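Bcl10-interacting CARD protein (Homo sapiens, PDB 4FH0) associates with BCL10 through its caspase recruitment domain, the part in this structure, and plays a role in inhibiting BCL10-induced activation of NF-kappa-B. Local coordinates at residues G22-E26 and Q27-R31. The protein carries 2 engineered substitutions. Sequence-based numbering, arbitrary orientation.
With SO4 (sulfate ion), chain D.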
ATOM      1  N   GLY A  22     -12.211   0.423   7.179  1.00 10.03           N
ATOM      2  CA  GLY A  22     -11.792  -0.009   8.498  1.00 10.95           C
ATOM      3  C   GLY A  22     -10.520  -0.848   8.510  1.00 10.54           C
ATOM      4  O   GLY A  22      -9.903  -1.037   9.546  1.00 12.30           O
ATOM      5  N   ARG A  23     -10.080  -1.335   7.371  1.00  9.34           N
ATOM      6  CA  ARG A  23      -8.928  -2.233   7.384  1.00  9.70           C
ATOM      7  C   ARG A  23      -7.612  -1.501   7.649  1.00  9.12           C
ATOM      8  O   ARG A  23      -6.792  -1.979   8.436  1.00 10.65           O
ATOM      9  CB  ARG A  23      -8.926  -3.050   6.112  1.00 11.89           C
ATOM     10  CG  ARG A  23     -10.177  -4.032   6.086  1.00 15.46           C
ATOM     11  CD  ARG A  23      -9.698  -5.357   6.355  1.00 17.05           C
ATOM     12  NE  ARG A  23     -10.745  -6.330   6.630  1.00 15.29           N
ATOM     13  CZ  ARG A  23     -11.618  -6.818   5.752  1.00 14.26           C
ATOM     14  NH1 ARG A  23     -11.700  -6.358   4.509  1.00 14.56           N
ATOM     15  NH2 ARG A  23     -12.434  -7.776   6.154  1.00 13.70           N
ATOM     16  N   LEU A  24      -7.432  -0.350   7.013  1.00  7.78           N
ATOM     17  CA  LEU A  24      -6.269   0.478   7.233  1.00  8.16           C
ATOM     18  C   LEU A  24      -6.733   1.857   7.675  1.00  8.87           C
ATOM     19  O   LEU A  24      -7.677   2.431   7.122  1.00 10.44           O
ATOM     20  CB  LEU A  24      -5.432   0.591   5.962  1.00  8.80           C
ATOM     21  CG  LEU A  24      -4.607  -0.641   5.624  1.00  9.41           C
ATOM     22  CD1 LEU A  24      -4.111  -0.561   4.199  1.00 10.43           C
ATOM     23  CD2 LEU A  24      -3.444  -0.759   6.594  1.00 10.92           C
ATOM     24  N   SER A  25      -6.067   2.386   8.688  1.00  8.82           N
ATOM     25  CA  SER A  25      -6.319   3.746   9.134  1.00  8.74           C
ATOM     26  C   SER A  25      -5.463   4.748   8.383  1.00  7.70           C
ATOM     27  O   SER A  25      -4.459   4.388   7.768  1.00  8.26           O
ATOM     28  CB  SER A  25      -6.021   3.886  10.612  1.00 10.02           C
ATOM     29  OG  SER A  25      -4.632   3.795  10.826  1.00 10.06           O
ATOM     30  N   GLU A  26      -5.825   6.021   8.501  1.00  8.29           N
ATOM     31  CA  GLU A  26      -5.036   7.068   7.887  1.00  8.68           C
ATOM     32  C   GLU A  26      -3.595   7.020   8.394  1.00  8.83           C
ATOM     33  O   GLU A  26      -2.660   7.155   7.611  1.00  9.35           O
ATOM     34  CB  GLU A  26      -5.655   8.437   8.150  1.00 10.19           C
ATOM     35  CG  GLU A  26      -4.909   9.592   7.504  1.00 11.60           C
ATOM     36  CD  GLU A  26      -5.120   9.648   6.011  1.00 13.10           C
ATOM     37  OE1 GLU A  26      -6.284   9.587   5.586  1.00 13.98           O
ATOM     38  OE2 GLU A  26      -4.125   9.739   5.251  1.00 14.01           O
ATOM     39  N   GLN A  27      -3.416   6.855   9.704  1.00  8.79           N
ATOM     40  CA  GLN A  27      -2.055   6.819  10.235  1.00 10.48           C
ATOM     41  C   GLN A  27      -1.276   5.654   9.666  1.00  9.87           C
ATOM     42  O   GLN A  27      -0.106   5.808   9.360  1.00 10.51           O
ATOM     43  CB  GLN A  27      -2.049   6.773  11.762  1.00 14.31           C
ATOM     44  CG  GLN A  27      -2.566   8.043  12.412  1.00 19.16           C
ATOM     45  CD  GLN A  27      -1.605   9.241  12.270  1.00 23.10           C
ATOM     46  OE1 GLN A  27      -0.511   9.116  11.737  1.00 25.38           O
ATOM     47  NE2 GLN A  27      -2.021  10.401  12.777  1.00 25.38           N
ATOM     48  N   GLN A  28      -1.892   4.482   9.536  1.00  9.01           N
ATOM     49  CA  GLN A  28      -1.155   3.348   8.965  1.00  8.85           C
ATOM     50  C   GLN A  28      -0.777   3.618   7.519  1.00  8.38           C
ATOM     51  O   GLN A  28       0.346   3.342   7.103  1.00  8.74           O
ATOM     52  CB  GLN A  28      -1.977   2.053   9.073  1.00  9.17           C
ATOM     53  CG  GLN A  28      -2.164   1.547  10.502  1.00 10.28           C
ATOM     54  CD  GLN A  28      -3.177   0.419  10.566  1.00 11.08           C
ATOM     55  OE1 GLN A  28      -4.254   0.506  10.006  1.00 11.26           O
ATOM     56  NE2 GLN A  28      -2.819  -0.664  11.243  1.00 13.32           N
ATOM     57  N   VAL A  29      -1.726   4.118   6.741  1.00  8.26           N
ATOM     58  CA  VAL A  29      -1.456   4.396   5.347  1.00  8.50           C
ATOM     59  C   VAL A  29      -0.346   5.446   5.225  1.00  8.92           C
ATOM     60  O   VAL A  29       0.544   5.352   4.374  1.00  9.07           O
ATOM     61  CB  VAL A  29      -2.737   4.833   4.609  1.00  9.57           C
ATOM     62  CG1 VAL A  29      -2.411   5.330   3.200  1.00 11.27           C
ATOM     63  CG2 VAL A  29      -3.730   3.658   4.600  1.00 10.53           C
ATOM     64  N   ASP A  30      -0.415   6.477   6.058  1.00  9.29           N
ATOM     65  CA  ASP A  30       0.588   7.522   5.980  1.00  9.69           C
ATOM     66  C   ASP A  30       1.980   6.958   6.232  1.00  8.76           C
ATOM     67  O   ASP A  30       2.938   7.343   5.545  1.00  9.28           O
ATOM     68  CB  ASP A  30       0.270   8.628   6.980  1.00 11.74           C
ATOM     69  CG  ASP A  30      -1.021   9.338   6.667  1.00 14.59           C
ATOM     70  OD1 ASP A  30      -1.615   9.118   5.566  1.00 15.11           O
ATOM     71  OD2 ASP A  30      -1.447  10.103   7.551  1.00 16.71           O
ATOM     72  N   ARG A  31       2.105   6.057   7.206  1.00  8.24           N
ATOM     73  CA  ARG A  31       3.407   5.474   7.501  1.00  8.30           C
ATOM     74  C   ARG A  31       3.877   4.535   6.396  1.00  7.11           C
ATOM     75  O   ARG A  31       5.072   4.459   6.126  1.00  7.82           O
ATOM     76  CB  ARG A  31       3.370   4.738   8.826  1.00  9.49           C
ATOM     77  CG  ARG A  31       3.205   5.696   9.977  1.00 12.25           C
ATOM     78  CD  ARG A  31       3.002   4.973  11.250  1.00 16.08           C
ATOM     79  NE  ARG A  31       2.968   5.898  12.367  1.00 18.29           N
ATOM     80  CZ  ARG A  31       2.396   5.646  13.539  1.00 20.70           C
ATOM     81  NH1 ARG A  31       1.761   4.500  13.767  1.00 22.28           N
ATOM     82  NH2 ARG A  31       2.441   6.560  14.485  1.00 22.07           N
TER
HETATM   83  S   SO4 D 202     -12.369  -6.763   9.934  1.00 36.63           S
HETATM   84  O1  SO4 D 202     -12.602  -7.953   9.130  1.00 35.02           O
HETATM   85  O2  SO4 D 202     -11.135  -6.078   9.492  1.00 36.47           O
HETATM   86  O3  SO4 D 202     -13.469  -5.835   9.666  1.00 36.08           O
HETATM   87  O4  SO4 D 202     -12.319  -7.067  11.358  1.00 37.07           O
HETATM   88  O   HOH W   1      -6.864  -0.150  11.141  1.00 24.94           O
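Two acids meet one turn apart: Glu-26 OE2 lies 2.6 Å from Asp-30 OD1. The carboxylate planes are 46° apart. Oxygens this close suggest that one acid holds a proton, but Glu-26 O sits too close to the Asp-30 carboxylate in the model, so its exact placing and any reading of the proton are doubtful. Glu-26 CG is anti to the backbone N and the chain bends about CB-CG (chi2 74°). Glu-26 OE1 forms a salt bridge with Arg-62. Ser-25 is the N-cap of helix 26-37 and forms a capping box with Gln-28. Ser-25 OG accepts from Gln-28 N at 3.1 Å. Ser-25 N donates to Gln-28 OE1 at 2.9 Å, almost straight and onto a lone pair in the carbonyl plane. The extended Gln-28 chain (chi2 170°) carries its amide back past the helix start. Leu-24 and Val-29 flank the box as a hydrophobic staple, CB to CG2 3.8 Å. Both also touch Leu-63 in the core of the six-helix CARD bundle. The Arg-23 chain bends at chi2 and brings its guanidinium edge to a sulfate, probably from the crystallisation liquor, which Arg-95 also bonds. Arg-23 NE donates to sulfate O2 at 2.9 Å and Arg-23 NH2 to sulfate O1 at 3.0 Å. NH1 bonds the carbonyl of the engineered Met-17. With an alanine here, the sulfate would probably lose two hydrogen bonds and the Met-17 carbonyl this donor.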